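Local coordinates for teichoic acid biosynthesis protein F (Staphylococcus epidermidis, PDB 3L7I), which probably takes part in teichoic acid biosynthesis and, in the part modelled, has the two parallel-sheet domains of a GT-B type transferase, at residues D367-I372 / V422-T427; I440-G445 / Y481-N486; R503-G508 / Q708-L713. All blocks are in the same frame, centred on the assembly; numbering follows the deposited sequence.

Interaction 1. Residues D367-I372 / V422-T427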
loop_
_atom_site.group_PDB
_atom_site.type_symbol
_atom_site.label_atom_id
_atom_site.label_comp_id
_atom_site.label_asym_id
_atom_site.label_seq_id
_atom_site.Cartn_x
_atom_site.Cartn_y
_atom_site.Cartn_z
ATOM N N ASP A 367 34.574 -31.883 -5.849
ATOM C CA ASP A 367 33.769 -33.005 -5.378
ATOM C C ASP A 367 33.005 -33.710 -6.475
ATOM O O ASP A 367 33.338 -33.620 -7.643
ATOM C CB ASP A 367 32.812 -32.598 -4.251
ATOM C CG ASP A 367 32.574 -33.743 -3.250
ATOM O OD1 ASP A 367 31.445 -34.313 -3.235
ATOM O OD2 ASP A 367 33.530 -34.092 -2.500
ATOM N N SER A 368 31.967 -34.418 -6.071
ATOM C CA SER A 368 31.211 -35.259 -6.966
ATOM C C SER A 368 30.505 -34.501 -8.093
ATOM O O SER A 368 30.378 -35.025 -9.197
ATOM C CB SER A 368 30.218 -36.094 -6.168
ATOM O OG SER A 368 30.826 -37.288 -5.740
ATOM N N PRO A 369 30.019 -33.279 -7.824
ATOM C CA PRO A 369 29.498 -32.511 -8.962
ATOM C C PRO A 369 30.567 -32.276 -10.043
ATOM O O PRO A 369 30.251 -32.297 -11.249
ATOM C CB PRO A 369 29.086 -31.187 -8.325
ATOM C CG PRO A 369 28.717 -31.573 -6.938
ATOM C CD PRO A 369 29.711 -32.637 -6.540
ATOM N N LYS A 370 31.810 -32.055 -9.609
ATOM C CA LYS A 370 32.879 -31.774 -10.544
ATOM C C LYS A 370 33.020 -32.935 -11.539
ATOM O O LYS A 370 33.056 -32.715 -12.764
ATOM C CB LYS A 370 34.194 -31.472 -9.810
ATOM C CG LYS A 370 35.480 -31.779 -10.633
ATOM C CD LYS A 370 36.728 -31.147 -10.012
ATOM C CE LYS A 370 38.024 -31.863 -10.421
ATOM N NZ LYS A 370 39.252 -31.032 -10.136
ATOM N N TYR A 371 33.064 -34.162 -11.014
ATOM C CA TYR A 371 33.241 -35.349 -11.847
ATOM C C TYR A 371 32.018 -35.696 -12.700
ATOM O O TYR A 371 32.164 -36.170 -13.828
ATOM C CB TYR A 371 33.694 -36.541 -11.001
ATOM C CG TYR A 371 35.097 -36.349 -10.484
ATOM C CD1 TYR A 371 35.335 -35.616 -9.328
ATOM C CD2 TYR A 371 36.192 -36.870 -11.168
ATOM C CE1 TYR A 371 36.614 -35.420 -8.863
ATOM C CE2 TYR A 371 37.472 -36.680 -10.711
ATOM C CZ TYR A 371 37.678 -35.950 -9.558
ATOM O OH TYR A 371 38.956 -35.755 -9.096
ATOM N N ILE A 372 30.819 -35.458 -12.173
ATOM C CA ILE A 372 29.621 -35.657 -12.968
ATOM C C ILE A 372 29.750 -34.747 -14.183
ATOM O O ILE A 372 29.522 -35.176 -15.316
ATOM C CB ILE A 372 28.314 -35.381 -12.158
ATOM C CG1 ILE A 372 28.137 -36.441 -11.064
ATOM C CG2 ILE A 372 27.084 -35.355 -13.068
ATOM C CD1 ILE A 372 26.979 -36.158 -10.096
ATOM N N VAL A 422 22.313 -30.374 -9.894
ATOM C CA VAL A 422 23.317 -31.296 -9.396
ATOM C C VAL A 422 24.083 -30.646 -8.268
ATOM O O VAL A 422 24.698 -29.576 -8.445
ATOM C CB VAL A 422 24.294 -31.631 -10.474
ATOM C CG1 VAL A 422 25.466 -32.309 -9.874
ATOM C CG2 VAL A 422 23.620 -32.520 -11.494
ATOM N N SER A 423 24.019 -31.262 -7.088
ATOM C CA SER A 423 24.883 -30.837 -5.991
ATOM C C SER A 423 25.115 -31.842 -4.850
ATOM O O SER A 423 24.476 -32.899 -4.761
ATOM C CB SER A 423 24.465 -29.452 -5.457
ATOM O OG SER A 423 23.312 -29.507 -4.641
ATOM N N ASN A 424 26.051 -31.469 -3.985
ATOM C CA ASN A 424 26.552 -32.325 -2.935
ATOM C C ASN A 424 26.321 -31.697 -1.560
ATOM O O ASN A 424 26.971 -32.071 -0.574
ATOM C CB ASN A 424 28.039 -32.521 -3.129
ATOM C CG ASN A 424 28.800 -31.243 -2.906
ATOM O OD1 ASN A 424 28.227 -30.163 -2.979
ATOM N ND2 ASN A 424 30.087 -31.354 -2.613
ATOM N N ALA A 425 25.401 -30.741 -1.479
ATOM C CA ALA A 425 25.077 -30.156 -0.184
ATOM C C ALA A 425 23.709 -29.553 -0.285
ATOM O O ALA A 425 23.161 -29.446 -1.377
ATOM C CB ALA A 425 26.089 -29.120 0.206
ATOM N N ARG A 426 23.144 -29.172 0.850
ATOM C CA ARG A 426 21.792 -28.632 0.864
ATOM C C ARG A 426 21.761 -27.391 0.016
ATOM O O ARG A 426 22.673 -26.587 0.117
ATOM C CB ARG A 426 21.377 -28.288 2.288
ATOM C CG ARG A 426 21.240 -29.498 3.141
ATOM C CD ARG A 426 21.195 -29.095 4.567
ATOM N NE ARG A 426 19.991 -28.338 4.794
ATOM C CZ ARG A 426 19.690 -27.766 5.943
ATOM N NH1 ARG A 426 20.537 -27.885 6.950
ATOM N NH2 ARG A 426 18.548 -27.082 6.061
ATOM N N THR A 427 20.745 -27.238 -0.836
ATOM C CA THR A 427 20.598 -25.973 -1.549
ATOM C C THR A 427 19.436 -25.199 -0.940
ATOM O O THR A 427 18.488 -25.803 -0.457
ATOM C CB THR A 427 20.499 -26.111 -3.122
ATOM O OG1 THR A 427 19.189 -26.509 -3.499
ATOM C CG2 THR A 427 21.523 -27.100 -3.699
#
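Val-422 turns its side chain toward helix 367-379. Its CG1 is the branch that makes the contact. CG1 sits anti to the backbone N (chi1 167°), and this brings it against two residues one helical turn apart. Pro-369 CB lies 4.1 Å from Val-422 CG1. Ile-372 arrives with the end of an extended side chain, placing CD1 at 4.1 Å from the same CG1.

Ser-423 points its side chain away from the helix and offers backbone instead. Its CA is 4.0 Å from Pro-369 CG, so the proline ring lies close against the strand backbone.

Asn-424 turns toward the helix again, just past the end of the strand. Its CB rests on the proline ring, 3.8 Å from Pro-369 CD, and the two side chains cross at about a right angle. The amide goes on to Asp-367. ND2 gives a weak hydrogen bond to Asp-367 OD1 (3.3 Å), with the amide and carboxylate planes turned 45° apart. The same OD1 also takes the backbone N of Ser-368, at 2.9 Å and from above the carboxylate plane. Asp-367 OD2 forms a salt bridge with Arg-511. The stronger polar tie of Asn-424 is through OD1, which accepts from the backbone N of Phe-360. Both ends of this buried amide are thus engaged.

The contact joins the C-terminal end of strand 418-423 to the first turn or so of the helix that follows its neighbour, strand 354-358. This strand-to-helix packing is characteristic of the Rossmann-like parallel sheet of a GT-B fold.

Interaction 2. Residues I440-G445 / Y481-N486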
loop_
_atom_site.group_PDB
_atom_site.type_symbol
_atom_site.label_atom_id
_atom_site.label_comp_id
_atom_site.label_asym_id
_atom_site.label_seq_id
_atom_site.Cartn_x
_atom_site.Cartn_y
_atom_site.Cartn_z
ATOM N N ILE A 440 19.232 -33.741 -8.262
ATOM C CA ILE A 440 20.099 -34.865 -7.916
ATOM C C ILE A 440 21.039 -34.504 -6.769
ATOM O O ILE A 440 21.835 -33.579 -6.887
ATOM C CB ILE A 440 20.913 -35.353 -9.141
ATOM C CG1 ILE A 440 19.973 -35.877 -10.222
ATOM C CG2 ILE A 440 21.843 -36.467 -8.757
ATOM C CD1 ILE A 440 20.704 -36.459 -11.395
ATOM N N GLN A 441 20.920 -35.228 -5.660
ATOM C CA GLN A 441 21.723 -34.987 -4.462
ATOM C C GLN A 441 22.790 -36.054 -4.317
ATOM O O GLN A 441 22.489 -37.257 -4.274
ATOM C CB GLN A 441 20.843 -35.011 -3.210
ATOM C CG GLN A 441 21.596 -34.757 -1.918
ATOM C CD GLN A 441 22.392 -33.446 -1.926
ATOM O OE1 GLN A 441 23.612 -33.466 -1.849
ATOM N NE2 GLN A 441 21.704 -32.313 -2.020
ATOM N N THR A 442 24.044 -35.633 -4.239
ATOM C CA THR A 442 25.112 -36.607 -4.226
ATOM C C THR A 442 25.509 -36.823 -2.804
ATOM O O THR A 442 26.104 -37.844 -2.463
ATOM C CB THR A 442 26.297 -36.076 -4.979
ATOM O OG1 THR A 442 26.835 -34.959 -4.262
ATOM C CG2 THR A 442 25.859 -35.593 -6.343
ATOM N N TRP A 443 25.140 -35.848 -1.972
ATOM C CA TRP A 443 25.713 -35.656 -0.628
ATOM C C TRP A 443 27.244 -35.751 -0.686
ATOM O O TRP A 443 27.822 -35.773 -1.769
ATOM C CB TRP A 443 25.101 -36.608 0.419
ATOM C CG TRP A 443 25.295 -36.131 1.834
ATOM C CD1 TRP A 443 25.986 -36.756 2.814
ATOM C CD2 TRP A 443 24.806 -34.909 2.402
ATOM N NE1 TRP A 443 25.957 -36.007 3.964
ATOM C CE2 TRP A 443 25.245 -34.867 3.736
ATOM C CE3 TRP A 443 24.042 -33.844 1.908
ATOM C CZ2 TRP A 443 24.948 -33.813 4.584
ATOM C CZ3 TRP A 443 23.744 -32.790 2.759
ATOM C CH2 TRP A 443 24.193 -32.788 4.083
ATOM N N HIS A 444 27.910 -35.796 0.451
ATOM C CA HIS A 444 29.359 -35.713 0.426
ATOM C C HIS A 444 30.012 -36.647 1.438
ATOM O O HIS A 444 30.910 -36.236 2.174
ATOM C CB HIS A 444 29.788 -34.278 0.726
ATOM C CG HIS A 444 29.110 -33.716 1.928
ATOM N ND1 HIS A 444 28.064 -32.831 1.843
ATOM C CD2 HIS A 444 29.279 -33.980 3.244
ATOM C CE1 HIS A 444 27.638 -32.534 3.062
ATOM N NE2 HIS A 444 28.354 -33.223 3.925
ATOM N N GLY A 445 29.574 -37.893 1.510
ATOM C CA GLY A 445 30.325 -38.838 2.312
ATOM C C GLY A 445 29.589 -39.753 3.262
ATOM O O GLY A 445 28.553 -39.392 3.808
ATOM N N TYR A 481 16.735 -37.593 -6.484
ATOM C CA TYR A 481 17.724 -38.664 -6.409
ATOM C C TYR A 481 18.735 -38.356 -5.304
ATOM O O TYR A 481 19.111 -37.205 -5.110
ATOM C CB TYR A 481 18.439 -38.811 -7.744
ATOM C CG TYR A 481 17.565 -39.392 -8.839
ATOM C CD1 TYR A 481 16.949 -40.637 -8.688
ATOM C CD2 TYR A 481 17.365 -38.710 -10.035
ATOM C CE1 TYR A 481 16.161 -41.177 -9.698
ATOM C CE2 TYR A 481 16.581 -39.242 -11.036
ATOM C CZ TYR A 481 15.983 -40.473 -10.867
ATOM O OH TYR A 481 15.203 -40.987 -11.880
ATOM N N LEU A 482 19.144 -39.387 -4.568
ATOM C CA LEU A 482 20.169 -39.289 -3.544
ATOM C C LEU A 482 21.189 -40.412 -3.733
ATOM O O LEU A 482 20.831 -41.597 -3.823
ATOM C CB LEU A 482 19.550 -39.401 -2.162
ATOM C CG LEU A 482 20.577 -39.448 -1.046
ATOM C CD1 LEU A 482 21.527 -38.298 -1.209
ATOM C CD2 LEU A 482 19.890 -39.373 0.270
ATOM N N ILE A 483 22.467 -40.050 -3.789
ATOM C CA ILE A 483 23.510 -41.040 -4.032
ATOM C C ILE A 483 23.894 -41.757 -2.749
ATOM O O ILE A 483 23.949 -41.141 -1.675
ATOM C CB ILE A 483 24.732 -40.399 -4.660
ATOM C CG1 ILE A 483 24.401 -39.934 -6.080
ATOM C CG2 ILE A 483 25.889 -41.370 -4.695
ATOM C CD1 ILE A 483 25.616 -39.644 -6.925
ATOM N N SER A 484 24.154 -43.058 -2.844
ATOM C CA SER A 484 24.641 -43.797 -1.683
ATOM C C SER A 484 25.915 -44.583 -1.983
ATOM O O SER A 484 26.028 -45.221 -3.043
ATOM C CB SER A 484 23.569 -44.741 -1.141
ATOM O OG SER A 484 23.968 -45.312 0.093
ATOM N N PRO A 485 26.879 -44.536 -1.046
ATOM C CA PRO A 485 28.180 -45.213 -1.115
ATOM C C PRO A 485 28.129 -46.684 -0.675
ATOM O O PRO A 485 28.975 -47.474 -1.112
ATOM C CB PRO A 485 29.051 -44.418 -0.132
ATOM C CG PRO A 485 28.271 -43.233 0.244
ATOM C CD PRO A 485 26.829 -43.588 0.069
ATOM N N ASN A 486 27.162 -47.041 0.171
ATOM C CA ASN A 486 27.083 -48.385 0.755
ATOM C C ASN A 486 25.742 -48.647 1.447
ATOM O O ASN A 486 24.986 -47.720 1.708
ATOM C CB ASN A 486 28.240 -48.609 1.740
ATOM C CG ASN A 486 28.657 -47.329 2.444
ATOM O OD1 ASN A 486 27.967 -46.834 3.339
ATOM N ND2 ASN A 486 29.789 -46.778 2.031
#
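Ile-440 and Tyr-481 pair in parallel and put their side chains on the same face of the sheet. Ile-440 CG1 meets the rim of the tyrosine ring near its plane, 3.9 Å from Tyr-481 CD2. The isoleucine therefore borders the ring and does not cover it.

Gln-441 carries the backbone bonding. Its N donates to Tyr-481 O at 2.7 Å. Its O accepts from Ile-483 N at 2.8 Å, nearly along the C=O axis. Leu-482 CA also approaches Gln-441 O, in a CA-H...O contact of 3.2 Å. On the other face, Gln-441 and Leu-482 lie side by side and point the same way. Gln-441 CG is 3.6 Å from Leu-482 CD1. Beyond CG the glutamine bends (chi2 55°) and leads away from the leucine. This turns OE1 back to its own chain, where it accepts from Trp-443 N on an in-plane lone pair at 2.8 Å. Its NE2 is bonded to Ala-425 O, so both polar ends of this buried amide are used.

Thr-442 lies beyond the last bridge but keeps the spacing of the strands. Its CG2 runs beside Ile-483 and reaches CD1 at 4.1 Å. Trp-443 adds a marginal touch through CB, against Leu-482 CD1, while its ring leads away and meets Phe-497 edge-to-face.

Strands 438-441 and 481-484 belong to one beta-alpha-beta unit, connected through helix 465-476. Strand 418-423 pairs with the outer side of the first, and strand 504-506 with that of the second. Helix 706-721 covers the face bearing Ile-440, Tyr-481 and Ile-483. Helix 487-496 packs against Leu-482 on the other.

Interaction 3. Residues R503-G508 / Q708-L713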
loop_
_atom_site.group_PDB
_atom_site.type_symbol
_atom_site.label_atom_id
_atom_site.label_comp_id
_atom_site.label_asym_id
_atom_site.label_seq_id
_atom_site.Cartn_x
_atom_site.Cartn_y
_atom_site.Cartn_z
ATOM N N ARG A 503 14.423 -43.785 -3.856
ATOM C CA ARG A 503 15.068 -42.585 -4.385
ATOM C C ARG A 503 16.595 -42.617 -4.265
ATOM O O ARG A 503 17.288 -41.749 -4.782
ATOM C CB ARG A 503 14.517 -41.339 -3.692
ATOM C CG ARG A 503 13.439 -40.637 -4.458
ATOM C CD ARG A 503 12.570 -39.852 -3.530
ATOM N NE ARG A 503 11.907 -38.758 -4.229
ATOM C CZ ARG A 503 10.657 -38.354 -3.983
ATOM N NH1 ARG A 503 9.917 -38.986 -3.066
ATOM N NH2 ARG A 503 10.138 -37.329 -4.667
ATOM N N ILE A 504 17.106 -43.626 -3.577
ATOM C CA ILE A 504 18.531 -43.774 -3.365
ATOM C C ILE A 504 19.192 -44.544 -4.507
ATOM O O ILE A 504 18.712 -45.610 -4.912
ATOM C CB ILE A 504 18.772 -44.497 -2.054
ATOM C CG1 ILE A 504 18.355 -43.585 -0.900
ATOM C CG2 ILE A 504 20.227 -44.909 -1.938
ATOM C CD1 ILE A 504 18.058 -44.311 0.392
ATOM N N LEU A 505 20.282 -44.001 -5.044
ATOM C CA LEU A 505 21.078 -44.736 -6.026
ATOM C C LEU A 505 22.362 -45.217 -5.363
ATOM O O LEU A 505 23.289 -44.424 -5.148
ATOM C CB LEU A 505 21.438 -43.843 -7.201
ATOM C CG LEU A 505 20.329 -43.046 -7.864
ATOM C CD1 LEU A 505 20.895 -42.216 -8.995
ATOM C CD2 LEU A 505 19.301 -44.011 -8.369
ATOM N N GLU A 506 22.416 -46.498 -5.014
ATOM C CA GLU A 506 23.605 -47.057 -4.384
ATOM C C GLU A 506 24.626 -47.323 -5.442
ATOM O O GLU A 506 24.660 -48.405 -5.995
ATOM C CB GLU A 506 23.276 -48.381 -3.734
ATOM C CG GLU A 506 23.239 -48.345 -2.236
ATOM C CD GLU A 506 23.550 -49.703 -1.638
ATOM O OE1 GLU A 506 24.121 -50.573 -2.350
ATOM O OE2 GLU A 506 23.210 -49.897 -0.456
ATOM N N ILE A 507 25.470 -46.351 -5.739
ATOM C CA ILE A 507 26.372 -46.521 -6.868
ATOM C C ILE A 507 27.790 -46.091 -6.561
ATOM O O ILE A 507 28.697 -46.421 -7.307
ATOM C CB ILE A 507 25.883 -45.743 -8.092
ATOM C CG1 ILE A 507 25.682 -44.260 -7.730
ATOM C CG2 ILE A 507 24.607 -46.368 -8.649
ATOM C CD1 ILE A 507 25.362 -43.389 -8.932
ATOM N N GLY A 508 27.971 -45.354 -5.461
ATOM C CA GLY A 508 29.284 -44.888 -5.041
ATOM C C GLY A 508 29.477 -43.449 -5.460
ATOM O O GLY A 508 28.722 -42.925 -6.272
ATOM N N GLN A 708 29.577 -41.698 -14.659
ATOM C CA GLN A 708 28.890 -42.257 -15.805
ATOM C C GLN A 708 27.412 -42.506 -15.508
ATOM O O GLN A 708 26.544 -42.066 -16.258
ATOM C CB GLN A 708 29.556 -43.551 -16.205
ATOM C CG GLN A 708 28.797 -44.322 -17.233
ATOM C CD GLN A 708 29.679 -45.348 -17.896
ATOM O OE1 GLN A 708 29.198 -46.295 -18.524
ATOM N NE2 GLN A 708 30.991 -45.168 -17.756
ATOM N N TYR A 709 27.125 -43.204 -14.411
ATOM C CA TYR A 709 25.740 -43.438 -14.006
ATOM C C TYR A 709 24.915 -42.143 -13.915
ATOM O O TYR A 709 23.842 -42.053 -14.527
ATOM C CB TYR A 709 25.636 -44.224 -12.694
ATOM C CG TYR A 709 24.264 -44.829 -12.507
ATOM C CD1 TYR A 709 23.965 -46.093 -13.003
ATOM C CD2 TYR A 709 23.257 -44.124 -11.862
ATOM C CE1 TYR A 709 22.709 -46.645 -12.841
ATOM C CE2 TYR A 709 21.988 -44.671 -11.700
ATOM C CZ TYR A 709 21.715 -45.930 -12.191
ATOM O OH TYR A 709 20.443 -46.463 -12.035
ATOM N N ILE A 710 25.397 -41.146 -13.167
ATOM C CA ILE A 710 24.685 -39.875 -13.119
ATOM C C ILE A 710 24.606 -39.193 -14.492
ATOM O O ILE A 710 23.519 -38.854 -14.952
ATOM C CB ILE A 710 25.241 -38.905 -12.064
ATOM C CG1 ILE A 710 25.123 -39.533 -10.682
ATOM C CG2 ILE A 710 24.453 -37.602 -12.090
ATOM C CD1 ILE A 710 23.694 -39.919 -10.340
ATOM N N GLY A 711 25.742 -38.999 -15.154
ATOM C CA GLY A 711 25.729 -38.359 -16.454
ATOM C C GLY A 711 24.762 -39.007 -17.448
ATOM O O GLY A 711 24.080 -38.314 -18.206
ATOM N N ASP A 712 24.708 -40.336 -17.466
ATOM C CA ASP A 712 23.814 -41.030 -18.391
ATOM C C ASP A 712 22.377 -40.914 -17.901
ATOM O O ASP A 712 21.439 -40.901 -18.705
ATOM C CB ASP A 712 24.196 -42.512 -18.555
ATOM C CG ASP A 712 25.512 -42.714 -19.320
ATOM O OD1 ASP A 712 26.045 -41.728 -19.884
ATOM O OD2 ASP A 712 26.014 -43.867 -19.349
ATOM N N LEU A 713 22.190 -40.836 -16.580
ATOM C CA LEU A 713 20.835 -40.711 -16.037
ATOM C C LEU A 713 20.239 -39.399 -16.500
ATOM O O LEU A 713 19.082 -39.356 -16.908
ATOM C CB LEU A 713 20.807 -40.776 -14.510
ATOM C CG LEU A 713 19.408 -40.594 -13.924
ATOM C CD1 LEU A 713 18.606 -41.848 -14.107
ATOM C CD2 LEU A 713 19.491 -40.250 -12.472
#
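Strand 504-506, bearing Leu-505, and helix 708-713, bearing Tyr-709, have axes 11.3 Å apart at closest, with their N-to-C directions at 138°. The closest CA atoms across the contact are those of Ile-507 and Tyr-709, at 7.8 Å. The gap is filled by side chains alone, all apolar apart from the tyrosine hydroxyl.

Tyr-709 meets both Leu-505 and Ile-507. Its CG is anti to the backbone N (chi1 -162°), which sends the ring out from the helix toward the strand. Ile-507 lies over one face of the ring. Its CG2 stands 4.2 Å from the ring centroid and only 11° off the normal, a CH-pi contact. The other branch of Ile-507 reaches nearer the root of the ring, with CD1 at 3.7 Å from Tyr-709 CD2. Both branches lie on the same side of the ring plane, CG2 over the middle and CD1 toward CG and CD2. Leu-505 takes a different place. Its CD1 sits at the ring edge, near the plane, 3.8 Å from Tyr-709 CE2. Between Leu-505 and Ile-507, Glu-506 is the centre of an inverse gamma turn, and its carboxylate makes a salt bridge with Arg-487.

Helix 706-721 is the last helix of the modelled chain. It returns after the second sheet to pack on the first, as the C-terminal helix does in many GT-B proteins. Here it meets that sheet at one of its two edge strands within this chain.

Ile-710 works from beside Tyr-709. Its CD1 comes within 3.9 Å of Leu-505 CD1 and also touches Ile-507 CD1. Leu-713, one turn on, reaches Leu-505 CD1 through CD2 at 4.2 Å. Leu-505 CD1 is therefore shared by three helix residues. Ile-710 also extends inward to Ile-483, and Leu-713 to Tyr-481.

All three contacts reach the same parallel sheet. The centres of interactions 1 and 2 are about 9 Å apart, as are those of 2 and 3. Those of 1 and 3 are about 12 Å apart. Strands 418-423 and 438-441 are neighbours, so interaction 1 passes directly into interaction 2. Beyond the strand ends, Asn-424 O and His-444 ND1 continue the join at 2.8 Å. Interaction 3 adds the next strand, with Leu-505 N at 2.8 Å from Leu-482 O. Helix 706-721 also links interactions 1 and 3 directly: Ile-710 CG2 of interaction 3 packs 3.5 Å from Ile-372 CD1 of interaction 1.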